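Local structure of glyoxalase family protein (Bacillus cereus, 1ZSW) at residues 44-58 / 72-86. The protein binds a zinc ion and belongs to the glyoxalase/bleomycin resistance/dioxygenase superfamily, though its physiological reaction is not established. Sequence-based numbering, arbitrary orientation. Where two conformers were deposited one is given.
Sequences NNHFYKNVLGLRRVK and FYGDKTGSPGTELSF
In the beta-alpha-beta-beta-beta module of the glyoxalase fold, helix 41-51 lays Tyr-48 and Asn-44 against Tyr-73 and Phe-86 of the sheet. The CB of Tyr-48 stands over the centre of the Tyr-73 ring, 3.6 Å from its centroid, a CH-pi contact. With CG anti to the carbonyl carbon (chi1 -70°), the Tyr-48 ring reaches on to Phe-86, CZ to CZ 3.4 Å, their planes inclined at 38°; its hydroxyl hydrogen-bonds to Asp-145. Phe-86 also receives OD1 of Asn-44 over its ring centre, while ND2 of that amide lies 2.8 Å from Tyr-73 OH.

The module's hairpin of strands 55-62 and 69-74 carries a classic bulge, where Val-57 and Lys-58 both face Phe-72. Val-57 N hydrogen-bonds to Phe-72 O from 41° above the carbonyl plane, and Phe-72 N returns a nearly straight hydrogen bond to Lys-58 O (2.9 Å). On the sheet face opposite Tyr-73, the Phe-72 side chain lies about 5 Å from that of His-33, a zinc ligand. Beyond the pairing of Arg-55 with Gly-74, the extended Arg-55 side chain carries NH1 to a hydrogen bond with Lys-76 O (2.7 Å), while NH2 hydrogen-bonds to Val-308 O.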
loop_
_atom_site.group_PDB
_atom_site.type_symbol
_atom_site.label_atom_id
_atom_site.label_comp_id
_atom_site.label_asym_id
_atom_site.label_seq_id
_atom_site.Cartn_x
_atom_site.Cartn_y
_atom_site.Cartn_z
ATOM N N ASN A 44 -0.872 15.344 -8.060
ATOM C CA ASN A 44 -0.715 13.952 -7.651
ATOM C C ASN A 44 -0.635 13.039 -8.864
ATOM O O ASN A 44 0.267 12.221 -8.984
ATOM C CB ASN A 44 -1.874 13.563 -6.710
ATOM C CG ASN A 44 -1.756 12.133 -6.222
ATOM O OD1 ASN A 44 -0.940 11.823 -5.346
ATOM N ND2 ASN A 44 -2.566 11.263 -6.782
ATOM N N ASN A 45 -1.552 13.254 -9.812
ATOM C CA ASN A 45 -1.546 12.533 -11.071
ATOM C C ASN A 45 -0.242 12.740 -11.842
ATOM O O ASN A 45 0.325 11.783 -12.332
ATOM C CB ASN A 45 -2.764 12.963 -11.907
ATOM C CG ASN A 45 -2.837 12.272 -13.277
ATOM O OD1 ASN A 45 -2.665 12.929 -14.315
ATOM N ND2 ASN A 45 -3.093 10.967 -13.287
ATOM N N HIS A 46 0.245 13.978 -11.896
ATOM C CA HIS A 46 1.467 14.214 -12.615
ATOM C C HIS A 46 2.607 13.413 -11.971
ATOM O O HIS A 46 3.366 12.734 -12.654
ATOM C CB HIS A 46 1.818 15.698 -12.692
ATOM C CG HIS A 46 3.116 15.936 -13.397
ATOM N ND1 HIS A 46 3.246 15.820 -14.766
ATOM C CD2 HIS A 46 4.353 16.218 -12.918
ATOM C CE1 HIS A 46 4.507 16.039 -15.101
ATOM N NE2 HIS A 46 5.196 16.289 -14.001
ATOM N N PHE A 47 2.698 13.432 -10.649
ATOM C CA PHE A 47 3.810 12.749 -10.016
ATOM C C PHE A 47 3.784 11.243 -10.165
ATOM O O PHE A 47 4.802 10.626 -10.553
ATOM C CB PHE A 47 3.863 13.110 -8.522
ATOM C CG PHE A 47 5.117 12.652 -7.857
ATOM C CD1 PHE A 47 6.301 13.369 -7.998
ATOM C CD2 PHE A 47 5.127 11.492 -7.109
ATOM C CE1 PHE A 47 7.466 12.934 -7.373
ATOM C CE2 PHE A 47 6.284 11.042 -6.469
ATOM C CZ PHE A 47 7.462 11.777 -6.594
ATOM N N TYR A 48 2.625 10.625 -9.871
ATOM C CA TYR A 48 2.593 9.145 -9.824
ATOM C C TYR A 48 2.537 8.505 -11.206
ATOM O O TYR A 48 3.075 7.429 -11.422
ATOM C CB TYR A 48 1.484 8.624 -8.846
ATOM C CG TYR A 48 1.947 8.967 -7.458
ATOM C CD1 TYR A 48 1.609 10.191 -6.884
ATOM C CD2 TYR A 48 2.858 8.144 -6.813
ATOM C CE1 TYR A 48 2.143 10.590 -5.614
ATOM C CE2 TYR A 48 3.384 8.512 -5.561
ATOM C CZ TYR A 48 3.028 9.732 -4.993
ATOM O OH TYR A 48 3.596 10.085 -3.763
ATOM N N LYS A 49 1.918 9.196 -12.150
ATOM C CA LYS A 49 1.816 8.685 -13.515
ATOM C C LYS A 49 2.971 9.182 -14.368
ATOM O O LYS A 49 3.716 8.389 -14.901
ATOM C CB LYS A 49 0.463 9.063 -14.122
ATOM C CG LYS A 49 0.280 8.567 -15.552
ATOM C CD LYS A 49 -1.148 8.829 -16.047
ATOM C CE LYS A 49 -1.413 10.315 -16.155
ATOM N NZ LYS A 49 -0.697 10.955 -17.307
ATOM N N ASN A 50 3.153 10.490 -14.464
ATOM C CA ASN A 50 4.188 10.999 -15.384
ATOM C C ASN A 50 5.614 10.844 -14.874
ATOM O O ASN A 50 6.492 10.441 -15.631
ATOM C CB ASN A 50 3.875 12.434 -15.809
ATOM C CG ASN A 50 2.557 12.518 -16.560
ATOM O OD1 ASN A 50 1.675 13.289 -16.208
ATOM N ND2 ASN A 50 2.398 11.656 -17.561
ATOM N N VAL A 51 5.841 11.113 -13.591
ATOM C CA VAL A 51 7.221 11.053 -13.070
ATOM C C VAL A 51 7.566 9.626 -12.692
ATOM O O VAL A 51 8.567 9.069 -13.131
ATOM C CB VAL A 51 7.450 12.038 -11.906
ATOM C CG1 VAL A 51 8.898 11.933 -11.365
ATOM C CG2 VAL A 51 7.112 13.492 -12.341
ATOM N N LEU A 52 6.715 8.987 -11.889
ATOM C CA LEU A 52 6.998 7.616 -11.459
ATOM C C LEU A 52 6.647 6.516 -12.481
ATOM O O LEU A 52 7.044 5.346 -12.349
ATOM C CB LEU A 52 6.266 7.347 -10.125
ATOM C CG LEU A 52 6.770 8.078 -8.898
ATOM C CD1 LEU A 52 6.281 7.218 -7.702
ATOM C CD2 LEU A 52 8.294 8.197 -8.909
ATOM N N GLY A 53 5.878 6.909 -13.502
ATOM C CA GLY A 53 5.597 6.005 -14.605
ATOM C C GLY A 53 4.539 4.946 -14.356
ATOM O O GLY A 53 4.464 3.987 -15.115
ATOM N N LEU A 54 3.798 5.057 -13.238
ATOM C CA LEU A 54 2.796 4.052 -12.879
ATOM C C LEU A 54 1.570 4.295 -13.756
ATOM O O LEU A 54 1.380 5.415 -14.256
ATOM C CB LEU A 54 2.367 4.168 -11.410
ATOM C CG LEU A 54 3.532 4.017 -10.429
ATOM C CD1 LEU A 54 2.959 4.287 -9.045
ATOM C CD2 LEU A 54 4.103 2.643 -10.440
ATOM N N ARG A 55 0.764 3.242 -13.921
ATOM C CA ARG A 55 -0.519 3.424 -14.628
ATOM C C ARG A 55 -1.584 3.957 -13.693
ATOM O O ARG A 55 -1.693 3.466 -12.576
ATOM C CB ARG A 55 -1.020 2.091 -15.157
ATOM C CG ARG A 55 -2.296 2.267 -16.065
ATOM C CD ARG A 55 -2.667 0.935 -16.684
ATOM N NE ARG A 55 -3.639 1.235 -17.751
ATOM C CZ ARG A 55 -4.234 0.338 -18.523
ATOM N NH1 ARG A 55 -3.983 -0.951 -18.390
ATOM N NH2 ARG A 55 -5.068 0.768 -19.462
ATOM N N ARG A 56 -2.379 4.936 -14.142
ATOM C CA ARG A 56 -3.559 5.299 -13.358
ATOM C C ARG A 56 -4.599 4.264 -13.677
ATOM O O ARG A 56 -5.155 4.268 -14.779
ATOM C CB ARG A 56 -4.071 6.702 -13.647
ATOM C CG ARG A 56 -5.343 6.975 -12.802
ATOM C CD ARG A 56 -5.789 8.388 -12.955
ATOM N NE ARG A 56 -6.589 8.518 -14.182
ATOM C CZ ARG A 56 -6.365 9.407 -15.146
ATOM N NH1 ARG A 56 -5.358 10.275 -15.072
ATOM N NH2 ARG A 56 -7.175 9.443 -16.196
ATOM N N VAL A 57 -4.813 3.343 -12.747
ATOM C CA VAL A 57 -5.643 2.162 -13.025
ATOM C C VAL A 57 -7.106 2.416 -12.707
ATOM O O VAL A 57 -7.961 1.664 -13.160
ATOM C CB VAL A 57 -5.123 0.867 -12.340
ATOM C CG1 VAL A 57 -3.762 0.488 -12.923
ATOM C CG2 VAL A 57 -4.969 1.041 -10.808
ATOM N N LYS A 58 -7.395 3.435 -11.902
ATOM C CA LYS A 58 -8.784 3.759 -11.579
ATOM C C LYS A 58 -8.925 5.188 -11.125
ATOM O O LYS A 58 -8.159 5.687 -10.280
ATOM C CB LYS A 58 -9.371 2.806 -10.521
ATOM C CG LYS A 58 -10.909 2.631 -10.644
ATOM C CD LYS A 58 -11.191 1.210 -11.193
ATOM C CE LYS A 58 -12.468 1.100 -12.001
ATOM N NZ LYS A 58 -12.334 0.006 -13.025
ATOM N N PHE A 72 -6.310 5.535 -8.085
ATOM C CA PHE A 72 -5.384 4.413 -7.867
ATOM C C PHE A 72 -4.364 4.441 -8.986
ATOM O O PHE A 72 -4.680 4.763 -10.158
ATOM C CB PHE A 72 -6.053 3.013 -7.949
ATOM C CG PHE A 72 -6.975 2.655 -6.804
ATOM C CD1 PHE A 72 -8.256 3.195 -6.733
ATOM C CD2 PHE A 72 -6.588 1.709 -5.847
ATOM C CE1 PHE A 72 -9.131 2.828 -5.708
ATOM C CE2 PHE A 72 -7.458 1.331 -4.805
ATOM C CZ PHE A 72 -8.732 1.899 -4.739
ATOM N N TYR A 73 -3.123 4.133 -8.596
ATOM C CA TYR A 73 -1.992 3.889 -9.511
ATOM C C TYR A 73 -1.414 2.507 -9.239
ATOM O O TYR A 73 -1.422 2.018 -8.103
ATOM C CB TYR A 73 -0.913 4.950 -9.248
ATOM C CG TYR A 73 -1.440 6.377 -9.320
ATOM C CD1 TYR A 73 -1.900 7.035 -8.165
ATOM C CD2 TYR A 73 -1.540 7.060 -10.564
ATOM C CE1 TYR A 73 -2.388 8.332 -8.203
ATOM C CE2 TYR A 73 -2.057 8.372 -10.613
ATOM C CZ TYR A 73 -2.472 8.990 -9.425
ATOM O OH TYR A 73 -2.958 10.267 -9.396
ATOM N N GLY A 74 -0.859 1.881 -10.261
ATOM C CA GLY A 74 -0.234 0.587 -10.085
ATOM C C GLY A 74 0.341 0.091 -11.377
ATOM O O GLY A 74 0.760 0.871 -12.206
ATOM N N ASP A 75 0.339 -1.220 -11.512
ATOM C CA ASP A 75 0.899 -1.874 -12.689
ATOM C C ASP A 75 -0.158 -1.914 -13.796
ATOM O O ASP A 75 -1.165 -1.236 -13.710
ATOM C CB ASP A 75 1.475 -3.270 -12.351
ATOM C CG ASP A 75 0.419 -4.339 -12.107
ATOM O OD1 ASP A 75 -0.757 -3.984 -12.006
ATOM O OD2 ASP A 75 0.785 -5.543 -11.988
ATOM N N LYS A 76 0.092 -2.729 -14.816
ATOM C CA LYS A 76 -0.818 -2.774 -15.989
ATOM C C LYS A 76 -2.294 -2.920 -15.601
ATOM O O LYS A 76 -3.158 -2.252 -16.180
ATOM C CB LYS A 76 -0.413 -3.914 -16.919
ATOM C CG LYS A 76 -1.221 -3.981 -18.232
ATOM C CD LYS A 76 -0.763 -5.204 -19.019
ATOM C CE LYS A 76 -1.584 -5.392 -20.284
ATOM N NZ LYS A 76 -1.236 -4.320 -21.251
ATOM N N THR A 77 -2.582 -3.765 -14.617
ATOM C CA THR A 77 -3.978 -4.010 -14.200
ATOM C C THR A 77 -4.298 -3.521 -12.782
ATOM O O THR A 77 -5.385 -3.758 -12.239
ATOM C CB THR A 77 -4.346 -5.510 -14.258
ATOM O OG1 THR A 77 -3.507 -6.245 -13.360
ATOM C CG2 THR A 77 -4.175 -6.058 -15.669
ATOM N N GLY A 78 -3.336 -2.874 -12.147
ATOM C CA GLY A 78 -3.566 -2.458 -10.776
ATOM C C GLY A 78 -3.612 -3.672 -9.876
ATOM O O GLY A 78 -4.394 -3.709 -8.913
ATOM N N SER A 79 -2.751 -4.652 -10.130
ATOM C CA SER A 79 -2.845 -5.922 -9.393
ATOM C C SER A 79 -2.477 -5.751 -7.904
ATOM O O SER A 79 -1.764 -4.797 -7.563
ATOM C CB SER A 79 -1.996 -6.975 -10.053
ATOM O OG SER A 79 -0.658 -6.623 -9.949
ATOM N N PRO A 80 -3.003 -6.622 -7.030
ATOM C CA PRO A 80 -2.669 -6.573 -5.609
ATOM C C PRO A 80 -1.162 -6.521 -5.412
ATOM O O PRO A 80 -0.397 -7.301 -6.033
ATOM C CB PRO A 80 -3.217 -7.888 -5.075
ATOM C CG PRO A 80 -4.508 -8.051 -5.907
ATOM C CD PRO A 80 -4.035 -7.659 -7.304
ATOM N N GLY A 81 -0.744 -5.626 -4.527
ATOM C CA GLY A 81 0.704 -5.480 -4.339
ATOM C C GLY A 81 1.304 -4.284 -5.077
ATOM O O GLY A 81 2.442 -3.876 -4.779
ATOM N N THR A 82 0.573 -3.703 -6.025
ATOM C CA THR A 82 1.132 -2.635 -6.833
ATOM C C THR A 82 0.410 -1.310 -6.625
ATOM O O THR A 82 0.873 -0.269 -7.101
ATOM C CB THR A 82 1.119 -2.970 -8.378
ATOM O OG1 THR A 82 -0.225 -2.875 -8.891
ATOM C CG2 THR A 82 1.721 -4.325 -8.649
ATOM N N GLU A 83 -0.704 -1.351 -5.877
ATOM C CA GLU A 83 -1.662 -0.275 -5.844
ATOM C C GLU A 83 -1.324 0.768 -4.785
ATOM O O GLU A 83 -1.304 0.432 -3.587
ATOM C CB GLU A 83 -3.040 -0.860 -5.463
ATOM C CG GLU A 83 -3.516 -2.008 -6.365
ATOM C CD GLU A 83 -4.743 -2.725 -5.808
ATOM O OE1 GLU A 83 -5.434 -2.148 -4.933
ATOM O OE2 GLU A 83 -4.996 -3.875 -6.228
ATOM N N LEU A 84 -1.100 2.017 -5.227
ATOM C CA LEU A 84 -1.039 3.190 -4.341
ATOM C C LEU A 84 -2.272 4.005 -4.656
ATOM O O LEU A 84 -2.514 4.343 -5.809
ATOM C CB LEU A 84 0.210 4.046 -4.597
ATOM C CG LEU A 84 1.623 3.462 -4.657
ATOM C CD1 LEU A 84 2.673 4.509 -4.206
ATOM C CD2 LEU A 84 1.844 2.144 -3.947
ATOM N N SER A 85 -3.061 4.296 -3.639
ATOM C CA SER A 85 -4.262 5.094 -3.910
ATOM C C SER A 85 -4.258 6.361 -3.057
ATOM O O SER A 85 -3.606 6.407 -1.993
ATOM C CB SER A 85 -5.500 4.251 -3.678
ATOM O OG SER A 85 -5.932 4.361 -2.338
ATOM N N PHE A 86 -4.938 7.397 -3.555
ATOM C CA PHE A 86 -4.956 8.707 -2.921
ATOM C C PHE A 86 -6.362 9.260 -2.922
ATOM O O PHE A 86 -7.026 9.202 -3.954
ATOM C CB PHE A 86 -4.066 9.665 -3.737
ATOM C CG PHE A 86 -2.610 9.333 -3.671
ATOM C CD1 PHE A 86 -1.816 9.996 -2.731
ATOM C CD2 PHE A 86 -2.030 8.381 -4.526
ATOM C CE1 PHE A 86 -0.490 9.691 -2.616
ATOM C CE2 PHE A 86 -0.615 8.084 -4.423
ATOM C CZ PHE A 86 0.115 8.767 -3.470
HETATM O O HOH W 1 -3.935 -2.175 -21.219
#